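Local coordinates for USG-1 protein homolog (PDB 2HJS) that probably acts as an NAD(P)-dependent oxidoreductase on aldehyde or oxo groups, being a dimeric member of the aspartate-semialdehyde dehydrogenase family, at residues A[62-65]-A[66-70]; A[74-77]-A[78-82]; A[95-99]-A[100-104]; A[212-215]-A[216-220]. All blocks are in the same frame, centred on the assembly; numbering follows the deposited sequence.

Contact 1. Residues A[62-65]-A[66-70]; sequences DSFD and FSSVG
Phe64 and Phe66 meet as a T-shaped (edge-to-face) stack, with ring centroids 5.1 Å apart and planes at 85°. The edge belongs to Phe64: its CD2 stands over the middle of the Phe66 ring and lies 3.9 Å from Phe66 CD1. The first torsions account for this placement. Phe64 holds CG anti to its own nitrogen (chi1 -171°), whereas Phe66 turns CG to the side of its nitrogen (chi1 -80°), and because Phe64 and Asp65 are extended, the side chains two residues apart come out on one side and the rings meet. Farther round the rim of the Phe64 ring, CE2 touches the CG2 branch of Val69 at 3.8 Å, near the ring plane.

Asp65 supplies the polar half of the turn. Its backbone O accepts twice from Ser68: from Ser68 N at 3.0 Å, which closes a 3-10 type turn, and from Ser68 OG at 2.6 Å, a donor that arrives almost in line with the carbonyl. Its side chain grips Ser67. Asp65 OD1 takes Ser67 OG on the syn side at 2.5 Å and Ser67 N at 3.2 Å, both from the same face of the carboxylate and both clearly off its plane. The two bonds to OD1 should restrict the carboxylate and the Ser67 hydroxyl, and the pair on the backbone O should hold Ser68 OG in place.

The turn lies in the connection from strand 54-60 to strand 71-74 of the NAD-binding domain. Phe64 and Val69 rest on Ala10 of strand 9-12 and Phe66 on Val12, while His37 of strand 36-40 meets the ring of Phe64.

Contact 2. Residues A[74-77]-A[78-82]; sequences FAAA and AEVSR
Ala76 and Val80 form the apolar centre of this helix start: the methyl CB of Ala76 lies 3.9 Å from Val80 CB and is almost as close to the CG1 branch. Phe74 comes in from the strand end, its CG turned beside its own nitrogen and opposite the carbonyl carbon (chi1 -85°), which brings the ring alongside the first helical turn. Its CD2 approaches Ser81 CA at 3.9 Å, and the ring edge at CE2 faces Val80 O, 4.1 Å away and near the ring plane, a packing contact.

Backbone bonds help to set the relative position of these groups. Ala77 occupies the N-cap of helix 78-90, and its carbonyl oxygen receives two weak hydrogen bonds, from Ser81 N at 3.4 Å and from Val80 N at 3.1 Å. The second is markedly bent, with an N-H...O angle of 124°. Beyond this shell, Val12 of strand 9-12 supports Phe74, Ala76 and Val80 together. Phe74 also pairs through its backbone with Ile96 and Leu98, which places the contact in the beta-alpha-beta connection from strand 71-74 through helix 78-90 to strand 94-97, part of the Rossmann-type domain.

The methyl of Ala77 offers no acceptor, so this N-cap residue cannot cap through its side chain. Across this junction the side chains contribute apolar packing, while the polar hold comes from main-chain bonds; Ser81 OG, in the conformer described, adds a hydrogen bond to Asp97.

Contact 3. Residues A[95-99]-A[100-104]; sequences VIDLS and GALEP
From Asp97 at the end of its strand the backbone bends through Ser99 and Gly100, the latter at a positive phi of 67° that favours glycine, and enters a type I beta turn running from Gly100 to Glu103. The carboxylate of Asp97 organises this bend. OD1 accepts Ser99 N at 3.0 Å, well above the carboxylate plane, which makes an Asx turn, and it takes Ser99 OG at 2.7 Å on its syn lone pair. With OG lodged between the nitrogen and carbonyl carbon of its own residue (chi1 70°), the hydroxyl also faces the start of the beta turn, where Ala101 N gives it a weak bond at 3.3 Å. A second weak bond runs from Ala101 N to Asp97 OD2 at 3.5 Å. A water extends the reach of OD2: it donates to Asp97 OD2 at 2.6 Å and accepts from Leu102 N at 2.9 Å. Ser81 OG of helix 78-90 also bonds OD2. Both carboxylate oxygens are thus engaged, which should fix the rotation of the buried group.

Around the bend, Ala101 and Leu102 lean on helix 78-90 through Ala78, Ser81 and Ala85. Phe74 of strand 71-74 packs beside Val95 and Asp97, and helix 317-336 covers Ile96 and Leu98.

Contact 4. Residues A[212-215]-A[216-220]; sequences SAIE and RRIFA
Ile214 and Ile218 mark the tight side of this first stretch of helix 213-225. Ile214 CG1 meets Ile218 CD1 at 3.8 Å, one turn along, and Ile218 CG1 also comes within 3.2 Å of Ile214 O. Four regular alpha-helical bonds run beneath, among them Arg216 N to Ser212 O at 3.0 Å and Phe219 N to Glu215 O, also 3.0 Å. Cys132 and Cys237 pack against both isoleucines, the second on strand 233-239.

The opposite character belongs to Arg216, an exposed residue deposited in two conformers. In the one described, its chain bends at chi2 and chi3 (48° for chi3) and lays one face of the guanidinium against Ala213 CA, which sits 3.6 Å from the group's plane, over its centre. NH2 touches Ala213 CB at 3.8 Å. NH1 makes a weak hydrogen bond to His211 O and a long, weak ion pair with Asp207, and the residue also packs on Gln303 of the second subunit.

At the N-terminal end of the helix the chemistry is that of a capping box. Ser212 N donates to Glu215 OE1 at 3.1 Å, nearly straight at 173° although OE1 is met from above the carboxylate plane, and Glu215 N returns a weak bond to Ser212 OG. Because the same carboxylate binds Cys237 N and forms a salt bridge to Arg298 of the second subunit, the buried charge of Glu215 probably stays ionised while joining the helix start to the dimer interface.

How the contacts relate
Followed from the N terminus, the contacts come strictly in series; each is one unbroken stretch, so none nests in or crosses another. Contact 1 closes the loop before strand 71-74. Contact 2 turns that strand into helix 78-90, touching contact 1 where Phe66 CZ meets Phe74 CZ at 3.6 Å. Contact 3 takes in the end of strand 94-97 and the bend after it, and touches contact 2 where Leu98 N probably hydrogen-bonds Phe74 O at 2.8 Å. Contact 4 begins a helix in the dimerisation-domain range. It joins contact 3 where Arg217 NH2 probably hydrogen-bonds Leu98 O at 2.9 Å, linking the two domain ranges. Contacts 1 and 4 remain apart, about 17 Å between nearest atoms.

Contact 1. Residues A[62-65]-A[66-70]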
ATOM      1  N   ASP A  62      35.773 -14.525  -7.534  1.00 55.01           N
ATOM      2  CA  ASP A  62      36.742 -15.197  -6.657  1.00 55.81           C
ATOM      3  C   ASP A  62      38.175 -15.175  -7.208  1.00 55.71           C
ATOM      4  O   ASP A  62      39.128 -15.134  -6.439  1.00 55.56           O
ATOM      5  CB  ASP A  62      36.317 -16.634  -6.336  1.00 56.16           C
ATOM      6  CG  ASP A  62      35.126 -16.701  -5.383  1.00 57.89           C
ATOM      7  OD1 ASP A  62      34.720 -15.660  -4.824  1.00 59.10           O
ATOM      8  OD2 ASP A  62      34.592 -17.816  -5.185  1.00 60.53           O
ATOM      9  N   SER A  63      38.304 -15.177  -8.535  1.00 55.81           N
ATOM     10  CA  SER A  63      39.601 -15.174  -9.225  1.00 55.58           C
ATOM     11  C   SER A  63      40.191 -13.788  -9.484  1.00 55.12           C
ATOM     12  O   SER A  63      41.328 -13.694  -9.916  1.00 54.98           O
ATOM     13  CB  SER A  63      39.465 -15.872 -10.581  1.00 55.91           C
ATOM     14  OG  SER A  63      39.150 -17.246 -10.432  1.00 57.38           O
ATOM     15  N   PHE A  64      39.428 -12.722  -9.235  1.00 54.48           N
ATOM     16  CA  PHE A  64      39.766 -11.388  -9.764  1.00 53.97           C
ATOM     17  C   PHE A  64      40.799 -10.615  -8.955  1.00 53.88           C
ATOM     18  O   PHE A  64      40.729 -10.597  -7.721  1.00 54.36           O
ATOM     19  CB  PHE A  64      38.494 -10.536  -9.929  1.00 53.48           C
ATOM     20  CG  PHE A  64      38.717  -9.232 -10.668  1.00 52.62           C
ATOM     21  CD1 PHE A  64      38.939  -9.224 -12.050  1.00 51.06           C
ATOM     22  CD2 PHE A  64      38.689  -8.009  -9.986  1.00 52.28           C
ATOM     23  CE1 PHE A  64      39.128  -8.023 -12.741  1.00 49.21           C
ATOM     24  CE2 PHE A  64      38.876  -6.803 -10.672  1.00 51.23           C
ATOM     25  CZ  PHE A  64      39.108  -6.817 -12.055  1.00 50.31           C
ATOM     26  N   ASP A  65      41.725  -9.957  -9.668  1.00 53.19           N
ATOM     27  CA  ASP A  65      42.740  -9.074  -9.075  1.00 53.11           C
ATOM     28  C   ASP A  65      42.255  -7.633  -9.035  1.00 52.99           C
ATOM     29  O   ASP A  65      42.321  -6.923 -10.055  1.00 52.90           O
ATOM     30  CB  ASP A  65      44.065  -9.162  -9.874  1.00 53.79           C
ATOM     31  CG  ASP A  65      45.214  -8.338  -9.247  1.00 54.21           C
ATOM     32  OD1 ASP A  65      45.109  -7.844  -8.100  1.00 55.93           O
ATOM     33  OD2 ASP A  65      46.254  -8.178  -9.928  1.00 58.52           O
ATOM     34  N   PHE A  66      41.770  -7.208  -7.854  1.00 52.62           N
ATOM     35  CA  PHE A  66      41.205  -5.863  -7.666  1.00 52.04           C
ATOM     36  C   PHE A  66      42.254  -4.739  -7.713  1.00 52.34           C
ATOM     37  O   PHE A  66      41.911  -3.561  -7.851  1.00 52.42           O
ATOM     38  CB  PHE A  66      40.381  -5.777  -6.365  1.00 51.34           C
ATOM     39  CG  PHE A  66      38.985  -6.356  -6.473  1.00 50.42           C
ATOM     40  CD1 PHE A  66      37.940  -5.602  -7.021  1.00 50.18           C
ATOM     41  CD2 PHE A  66      38.706  -7.641  -6.006  1.00 50.75           C
ATOM     42  CE1 PHE A  66      36.624  -6.119  -7.114  1.00 48.62           C
ATOM     43  CE2 PHE A  66      37.396  -8.180  -6.089  1.00 49.69           C
ATOM     44  CZ  PHE A  66      36.351  -7.411  -6.647  1.00 49.34           C
ATOM     45  N   SER A  67      43.536  -5.083  -7.615  1.00 52.75           N
ATOM     46  CA  SER A  67      44.559  -4.066  -7.848  1.00 53.32           C
ATOM     47  C   SER A  67      44.517  -3.551  -9.307  1.00 53.11           C
ATOM     48  O   SER A  67      45.031  -2.451  -9.613  1.00 54.80           O
ATOM     49  CB  SER A  67      45.964  -4.554  -7.437  1.00 53.34           C
ATOM     50  OG  SER A  67      46.370  -5.640  -8.245  1.00 54.92           O
ATOM     51  N   SER A  68      43.872  -4.306 -10.201  1.00 52.87           N
ATOM     52  CA  SER A  68      43.839  -3.924 -11.621  1.00 53.00           C
ATOM     53  C   SER A  68      42.829  -2.815 -11.913  1.00 52.75           C
ATOM     54  O   SER A  68      42.853  -2.208 -12.997  1.00 52.57           O
ATOM     55  CB  SER A  68      43.508  -5.130 -12.489  1.00 53.08           C
ATOM     56  OG  SER A  68      42.168  -5.532 -12.251  1.00 54.54           O
ATOM     57  N   VAL A  69      41.914  -2.584 -10.953  1.00 52.66           N
ATOM     58  CA  VAL A  69      40.924  -1.556 -11.152  1.00 52.38           C
ATOM     59  C   VAL A  69      41.090  -0.432 -10.118  1.00 52.76           C
ATOM     60  O   VAL A  69      41.672  -0.617  -9.006  1.00 54.03           O
ATOM     61  CB  VAL A  69      39.457  -2.156 -11.209  1.00 52.33           C
ATOM     62  CG1 VAL A  69      39.282  -2.945 -12.482  1.00 52.80           C
ATOM     63  CG2 VAL A  69      39.157  -3.076 -10.018  1.00 51.67           C
ATOM     64  N   GLY A  70      40.574   0.738 -10.485  1.00 53.07           N
ATOM     65  CA  GLY A  70      40.555   1.893  -9.593  1.00 52.70           C
ATOM     66  C   GLY A  70      39.212   2.155  -8.907  1.00 50.45           C
ATOM     67  O   GLY A  70      39.169   2.853  -7.897  1.00 52.39           O
TER

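Contact 2. Residues A[74-77]-A[78-82]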
ATOM      1  N   PHE A  74      29.797  -2.798  -6.395  1.00 47.31           N
ATOM      2  CA  PHE A  74      29.358  -4.088  -5.884  1.00 47.56           C
ATOM      3  C   PHE A  74      27.826  -4.132  -5.900  1.00 48.46           C
ATOM      4  O   PHE A  74      27.169  -3.573  -5.028  1.00 48.26           O
ATOM      5  CB  PHE A  74      29.907  -4.336  -4.471  1.00 47.29           C
ATOM      6  CG  PHE A  74      31.298  -4.933  -4.435  1.00 48.02           C
ATOM      7  CD1 PHE A  74      32.413  -4.196  -4.846  1.00 47.71           C
ATOM      8  CD2 PHE A  74      31.495  -6.236  -3.972  1.00 47.17           C
ATOM      9  CE1 PHE A  74      33.707  -4.765  -4.824  1.00 46.88           C
ATOM     10  CE2 PHE A  74      32.776  -6.797  -3.925  1.00 46.48           C
ATOM     11  CZ  PHE A  74      33.878  -6.065  -4.361  1.00 47.09           C
ATOM     12  N   ALA A  75      27.280  -4.787  -6.917  1.00 48.61           N
ATOM     13  CA  ALA A  75      25.848  -4.925  -7.102  1.00 49.55           C
ATOM     14  C   ALA A  75      25.454  -6.398  -6.983  1.00 49.78           C
ATOM     15  O   ALA A  75      24.523  -6.854  -7.648  1.00 50.91           O
ATOM     16  CB  ALA A  75      25.445  -4.365  -8.480  1.00 49.31           C
ATOM     17  N   ALA A  76      26.178  -7.148  -6.154  1.00 49.77           N
ATOM     18  CA  ALA A  76      25.907  -8.582  -5.965  1.00 49.94           C
ATOM     19  C   ALA A  76      25.251  -8.862  -4.602  1.00 49.43           C
ATOM     20  O   ALA A  76      24.974  -7.940  -3.850  1.00 48.22           O
ATOM     21  CB  ALA A  76      27.196  -9.384  -6.120  1.00 49.54           C
ATOM     22  N   ALA A  77      25.016 -10.136  -4.284  1.00 49.91           N
ATOM     23  CA  ALA A  77      24.491 -10.500  -2.963  1.00 50.35           C
ATOM     24  C   ALA A  77      25.392  -9.906  -1.867  1.00 50.50           C
ATOM     25  O   ALA A  77      26.588  -9.699  -2.088  1.00 49.84           O
ATOM     26  CB  ALA A  77      24.432 -12.011  -2.830  1.00 50.46           C
ATOM     27  N   ALA A  78      24.814  -9.634  -0.704  1.00 50.52           N
ATOM     28  CA  ALA A  78      25.554  -9.103   0.442  1.00 51.55           C
ATOM     29  C   ALA A  78      26.727  -9.985   0.855  1.00 52.58           C
ATOM     30  O   ALA A  78      27.767  -9.467   1.288  1.00 53.27           O
ATOM     31  CB  ALA A  78      24.615  -8.854   1.629  1.00 51.10           C
ATOM     32  N   GLU A  79      26.590 -11.302   0.697  1.00 53.29           N
ATOM     33  CA  GLU A  79      27.690 -12.204   1.043  1.00 55.15           C
ATOM     34  C   GLU A  79      28.936 -11.990   0.164  1.00 53.59           C
ATOM     35  O   GLU A  79      30.078 -12.102   0.634  1.00 52.98           O
ATOM     36  CB  GLU A  79      27.244 -13.673   1.062  1.00 55.32           C
ATOM     37  CG  GLU A  79      26.653 -14.194  -0.255  1.00 58.94           C
ATOM     38  CD  GLU A  79      26.757 -15.721  -0.388  1.00 60.31           C
ATOM     39  OE1 GLU A  79      27.258 -16.192  -1.453  1.00 66.24           O
ATOM     40  OE2 GLU A  79      26.365 -16.443   0.577  1.00 66.06           O
ATOM     41  N   VAL A  80      28.709 -11.667  -1.108  1.00 52.53           N
ATOM     42  CA  VAL A  80      29.807 -11.313  -2.014  1.00 51.52           C
ATOM     43  C   VAL A  80      30.538 -10.039  -1.529  1.00 51.10           C
ATOM     44  O   VAL A  80      31.761  -9.985  -1.542  1.00 50.80           O
ATOM     45  CB  VAL A  80      29.341 -11.209  -3.492  1.00 51.23           C
ATOM     46  CG1 VAL A  80      30.495 -10.796  -4.400  1.00 50.89           C
ATOM     47  CG2 VAL A  80      28.746 -12.536  -3.958  1.00 50.13           C
ATOM     48  N   SER A  81      29.777  -9.034  -1.105  0.50 51.01           N
ATOM     49  CA  SER A  81      30.358  -7.823  -0.541  0.50 51.13           C
ATOM     50  C   SER A  81      31.187  -8.117   0.719  0.50 51.38           C
ATOM     51  O   SER A  81      32.311  -7.639   0.840  0.50 51.44           O
ATOM     52  CB  SER A  81      29.270  -6.806  -0.221  0.50 50.87           C
ATOM     53  OG  SER A  81      29.830  -5.671   0.416  0.50 50.70           O
ATOM     54  N   ARG A  82      30.626  -8.896   1.644  1.00 51.39           N
ATOM     55  CA  ARG A  82      31.326  -9.274   2.886  1.00 51.76           C
ATOM     56  C   ARG A  82      32.640  -9.979   2.587  1.00 51.75           C
ATOM     57  O   ARG A  82      33.651  -9.745   3.254  1.00 51.33           O
ATOM     58  CB  ARG A  82      30.471 -10.206   3.740  1.00 51.48           C
ATOM     59  CG  ARG A  82      29.349  -9.534   4.501  1.00 53.76           C
ATOM     60  CD  ARG A  82      28.645 -10.544   5.404  1.00 54.92           C
ATOM     61  NE  ARG A  82      27.220 -10.497   5.147  1.00 61.25           N
ATOM     62  CZ  ARG A  82      26.493 -11.507   4.684  1.00 62.22           C
ATOM     63  NH1 ARG A  82      27.038 -12.694   4.458  1.00 61.56           N
ATOM     64  NH2 ARG A  82      25.198 -11.318   4.474  1.00 64.44           N
TER

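Contact 3. Residues A[95-99]-A[100-104]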
ATOM      1  N   VAL A  95      35.354   1.476  -3.530  1.00 51.01           N
ATOM      2  CA  VAL A  95      34.215   0.573  -3.635  1.00 50.14           C
ATOM      3  C   VAL A  95      32.937   1.309  -3.395  1.00 50.53           C
ATOM      4  O   VAL A  95      32.804   2.046  -2.406  1.00 51.58           O
ATOM      5  CB  VAL A  95      34.355  -0.617  -2.659  1.00 50.01           C
ATOM      6  CG1 VAL A  95      33.109  -1.495  -2.672  1.00 47.27           C
ATOM      7  CG2 VAL A  95      35.577  -1.437  -3.013  1.00 48.08           C
ATOM      8  N   ILE A  96      31.977   1.106  -4.291  1.00 49.91           N
ATOM      9  CA  ILE A  96      30.611   1.509  -4.014  1.00 48.23           C
ATOM     10  C   ILE A  96      29.759   0.242  -3.894  1.00 49.43           C
ATOM     11  O   ILE A  96      29.570  -0.472  -4.883  1.00 49.49           O
ATOM     12  CB  ILE A  96      30.052   2.453  -5.086  1.00 48.17           C
ATOM     13  CG1 ILE A  96      30.804   3.786  -5.062  1.00 46.71           C
ATOM     14  CG2 ILE A  96      28.533   2.716  -4.880  1.00 45.95           C
ATOM     15  CD1 ILE A  96      30.716   4.486  -6.391  1.00 47.98           C
ATOM     16  N   ASP A  97      29.269  -0.038  -2.686  1.00 48.35           N
ATOM     17  CA  ASP A  97      28.557  -1.273  -2.418  1.00 48.60           C
ATOM     18  C   ASP A  97      27.051  -1.035  -2.338  1.00 48.21           C
ATOM     19  O   ASP A  97      26.589  -0.318  -1.472  1.00 48.17           O
ATOM     20  CB  ASP A  97      29.052  -1.872  -1.095  1.00 49.07           C
ATOM     21  CG  ASP A  97      28.299  -3.154  -0.698  1.00 50.63           C
ATOM     22  OD1 ASP A  97      27.694  -3.816  -1.579  1.00 52.55           O
ATOM     23  OD2 ASP A  97      28.303  -3.493   0.514  1.00 53.61           O
ATOM     24  N   LEU A  98      26.288  -1.642  -3.241  1.00 48.22           N
ATOM     25  CA  LEU A  98      24.857  -1.406  -3.292  1.00 48.56           C
ATOM     26  C   LEU A  98      24.070  -2.335  -2.338  1.00 48.71           C
ATOM     27  O   LEU A  98      22.884  -2.166  -2.178  1.00 48.22           O
ATOM     28  CB  LEU A  98      24.338  -1.540  -4.724  1.00 48.46           C
ATOM     29  CG  LEU A  98      24.778  -0.479  -5.780  1.00 49.85           C
ATOM     30  CD1 LEU A  98      26.261  -0.601  -6.287  1.00 50.11           C
ATOM     31  CD2 LEU A  98      23.885  -0.558  -6.959  1.00 46.63           C
ATOM     32  N   SER A  99      24.740  -3.302  -1.715  1.00 49.25           N
ATOM     33  CA  SER A  99      24.056  -4.322  -0.919  1.00 50.14           C
ATOM     34  C   SER A  99      23.871  -3.870   0.528  1.00 50.78           C
ATOM     35  O   SER A  99      23.125  -4.476   1.274  1.00 50.58           O
ATOM     36  CB  SER A  99      24.856  -5.617  -0.946  1.00 50.18           C
ATOM     37  OG  SER A  99      26.044  -5.452  -0.210  1.00 50.85           O
ATOM     38  N   GLY A 100      24.570  -2.807   0.919  1.00 52.21           N
ATOM     39  CA  GLY A 100      24.538  -2.330   2.311  1.00 52.81           C
ATOM     40  C   GLY A 100      25.168  -3.248   3.355  1.00 53.44           C
ATOM     41  O   GLY A 100      24.989  -3.033   4.568  1.00 53.14           O
ATOM     42  N   ALA A 101      25.922  -4.253   2.894  1.00 53.60           N
ATOM     43  CA  ALA A 101      26.436  -5.320   3.755  1.00 53.72           C
ATOM     44  C   ALA A 101      27.343  -4.815   4.861  1.00 54.20           C
ATOM     45  O   ALA A 101      27.466  -5.471   5.889  1.00 54.06           O
ATOM     46  CB  ALA A 101      27.176  -6.361   2.928  1.00 53.93           C
ATOM     47  N   LEU A 102      27.982  -3.663   4.642  1.00 54.91           N
ATOM     48  CA  LEU A 102      29.012  -3.147   5.557  1.00 55.99           C
ATOM     49  C   LEU A 102      28.622  -1.838   6.248  1.00 56.65           C
ATOM     50  O   LEU A 102      29.478  -1.138   6.828  1.00 55.98           O
ATOM     51  CB  LEU A 102      30.344  -2.990   4.823  1.00 56.30           C
ATOM     52  CG  LEU A 102      30.846  -4.265   4.138  1.00 57.08           C
ATOM     53  CD1 LEU A 102      31.975  -3.923   3.238  1.00 59.52           C
ATOM     54  CD2 LEU A 102      31.261  -5.347   5.153  1.00 58.44           C
ATOM     55  N   GLU A 103      27.332  -1.517   6.159  1.00 56.45           N
ATOM     56  CA  GLU A 103      26.727  -0.433   6.906  1.00 58.04           C
ATOM     57  C   GLU A 103      26.702  -0.770   8.401  1.00 58.23           C
ATOM     58  O   GLU A 103      26.755  -1.951   8.774  1.00 58.69           O
ATOM     59  CB  GLU A 103      25.288  -0.176   6.414  1.00 57.19           C
ATOM     60  CG  GLU A 103      25.243   0.615   5.116  1.00 57.85           C
ATOM     61  CD  GLU A 103      23.852   0.700   4.493  1.00 59.33           C
ATOM     62  OE1 GLU A 103      22.869   0.088   5.008  1.00 62.10           O
ATOM     63  OE2 GLU A 103      23.742   1.388   3.458  1.00 60.42           O
ATOM     64  N   PRO A 104      26.606   0.260   9.261  1.00 58.25           N
ATOM     65  CA  PRO A 104      26.592   1.679   8.885  1.00 58.25           C
ATOM     66  C   PRO A 104      27.933   2.426   8.924  1.00 58.08           C
ATOM     67  O   PRO A 104      28.009   3.543   8.413  1.00 59.64           O
ATOM     68  CB  PRO A 104      25.658   2.280   9.936  1.00 58.80           C
ATOM     69  CG  PRO A 104      25.933   1.443  11.190  1.00 58.57           C
ATOM     70  CD  PRO A 104      26.417   0.074  10.713  1.00 58.42           C
TER
HETATM   71  O   HOH W   1      27.966  -1.816   2.444  1.00 56.07           O

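Contact 4. Residues A[212-215]-A[216-220]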
ATOM      1  N   SER A 212      10.956  -6.243   9.475  1.00 47.42           N
ATOM      2  CA  SER A 212      11.617  -7.038   8.436  1.00 47.84           C
ATOM      3  C   SER A 212      12.996  -6.446   8.148  1.00 48.26           C
ATOM      4  O   SER A 212      13.298  -5.320   8.565  1.00 48.58           O
ATOM      5  CB  SER A 212      10.754  -7.080   7.174  1.00 47.30           C
ATOM      6  OG  SER A 212      10.827  -5.834   6.504  1.00 48.93           O
ATOM      7  N   ALA A 213      13.834  -7.204   7.445  1.00 48.55           N
ATOM      8  CA  ALA A 213      15.164  -6.771   7.099  1.00 48.81           C
ATOM      9  C   ALA A 213      15.174  -5.504   6.250  1.00 49.26           C
ATOM     10  O   ALA A 213      15.995  -4.603   6.483  1.00 49.84           O
ATOM     11  CB  ALA A 213      15.993  -7.940   6.398  1.00 48.32           C
ATOM     12  N   ILE A 214      14.297  -5.435   5.252  1.00 49.31           N
ATOM     13  CA  ILE A 214      14.251  -4.240   4.400  1.00 49.18           C
ATOM     14  C   ILE A 214      13.813  -2.999   5.203  1.00 49.13           C
ATOM     15  O   ILE A 214      14.323  -1.918   4.990  1.00 50.04           O
ATOM     16  CB  ILE A 214      13.410  -4.463   3.086  1.00 49.49           C
ATOM     17  CG1 ILE A 214      13.554  -3.267   2.138  1.00 50.32           C
ATOM     18  CG2 ILE A 214      11.931  -4.679   3.381  1.00 48.12           C
ATOM     19  CD1 ILE A 214      14.974  -2.990   1.708  1.00 55.37           C
ATOM     20  N   GLU A 215      12.899  -3.180   6.142  1.00 49.17           N
ATOM     21  CA  GLU A 215      12.428  -2.103   7.024  1.00 49.34           C
ATOM     22  C   GLU A 215      13.549  -1.553   7.940  1.00 49.05           C
ATOM     23  O   GLU A 215      13.667  -0.331   8.128  1.00 48.83           O
ATOM     24  CB  GLU A 215      11.257  -2.608   7.861  1.00 48.23           C
ATOM     25  CG  GLU A 215       9.961  -2.627   7.089  1.00 49.71           C
ATOM     26  CD  GLU A 215       8.858  -3.463   7.734  1.00 51.23           C
ATOM     27  OE1 GLU A 215       9.009  -3.937   8.905  1.00 51.07           O
ATOM     28  OE2 GLU A 215       7.816  -3.654   7.056  1.00 51.35           O
ATOM     29  N   ARG A 216      14.329  -2.472   8.515  0.50 48.71           N
ATOM     30  CA  ARG A 216      15.537  -2.162   9.277  0.50 48.38           C
ATOM     31  C   ARG A 216      16.524  -1.386   8.429  0.50 48.62           C
ATOM     32  O   ARG A 216      17.068  -0.363   8.867  0.50 49.13           O
ATOM     33  CB  ARG A 216      16.195  -3.460   9.753  0.50 48.14           C
ATOM     34  CG  ARG A 216      16.042  -3.733  11.236  0.50 47.99           C
ATOM     35  CD  ARG A 216      15.785  -5.196  11.584  0.50 44.68           C
ATOM     36  NE  ARG A 216      16.670  -6.194  10.961  0.50 41.28           N
ATOM     37  CZ  ARG A 216      16.237  -7.393  10.570  0.50 38.76           C
ATOM     38  NH1 ARG A 216      14.956  -7.731  10.722  0.50 36.28           N
ATOM     39  NH2 ARG A 216      17.060  -8.252  10.026  0.50 36.55           N
ATOM     40  N   ARG A 217      16.761  -1.879   7.217  1.00 48.51           N
ATOM     41  CA  ARG A 217      17.713  -1.248   6.307  1.00 48.85           C
ATOM     42  C   ARG A 217      17.292   0.176   5.943  1.00 49.01           C
ATOM     43  O   ARG A 217      18.097   1.115   6.006  1.00 49.82           O
ATOM     44  CB  ARG A 217      17.945  -2.087   5.054  1.00 48.67           C
ATOM     45  CG  ARG A 217      19.107  -1.542   4.239  1.00 49.44           C
ATOM     46  CD  ARG A 217      19.355  -2.283   2.935  1.00 50.36           C
ATOM     47  NE  ARG A 217      20.363  -1.577   2.148  1.00 52.76           N
ATOM     48  CZ  ARG A 217      20.807  -1.971   0.955  1.00 54.56           C
ATOM     49  NH1 ARG A 217      20.331  -3.074   0.392  1.00 57.24           N
ATOM     50  NH2 ARG A 217      21.712  -1.253   0.319  1.00 54.67           N
ATOM     51  N   ILE A 218      16.028   0.334   5.559  1.00 48.92           N
ATOM     52  CA  ILE A 218      15.510   1.631   5.163  1.00 48.45           C
ATOM     53  C   ILE A 218      15.653   2.592   6.341  1.00 49.23           C
ATOM     54  O   ILE A 218      16.135   3.728   6.186  1.00 49.72           O
ATOM     55  CB  ILE A 218      14.024   1.535   4.724  1.00 48.24           C
ATOM     56  CG1 ILE A 218      13.904   0.849   3.368  1.00 46.90           C
ATOM     57  CG2 ILE A 218      13.392   2.908   4.673  1.00 47.42           C
ATOM     58  CD1 ILE A 218      12.532   0.237   3.114  1.00 46.43           C
ATOM     59  N   PHE A 219      15.255   2.121   7.514  1.00 48.47           N
ATOM     60  CA  PHE A 219      15.344   2.915   8.716  1.00 49.45           C
ATOM     61  C   PHE A 219      16.788   3.359   8.998  1.00 50.10           C
ATOM     62  O   PHE A 219      17.015   4.539   9.215  1.00 50.82           O
ATOM     63  CB  PHE A 219      14.775   2.129   9.908  1.00 49.24           C
ATOM     64  CG  PHE A 219      14.763   2.899  11.213  1.00 49.75           C
ATOM     65  CD1 PHE A 219      13.661   3.678  11.567  1.00 49.68           C
ATOM     66  CD2 PHE A 219      15.839   2.840  12.075  1.00 50.20           C
ATOM     67  CE1 PHE A 219      13.628   4.383  12.763  1.00 49.86           C
ATOM     68  CE2 PHE A 219      15.830   3.550  13.285  1.00 51.10           C
ATOM     69  CZ  PHE A 219      14.718   4.325  13.624  1.00 49.98           C
ATOM     70  N   ALA A 220      17.744   2.427   9.006  1.00 49.47           N
ATOM     71  CA  ALA A 220      19.142   2.758   9.291  1.00 50.16           C
ATOM     72  C   ALA A 220      19.711   3.745   8.280  1.00 50.21           C
ATOM     73  O   ALA A 220      20.469   4.652   8.643  1.00 51.17           O
ATOM     74  CB  ALA A 220      20.013   1.491   9.335  1.00 48.72           C
TER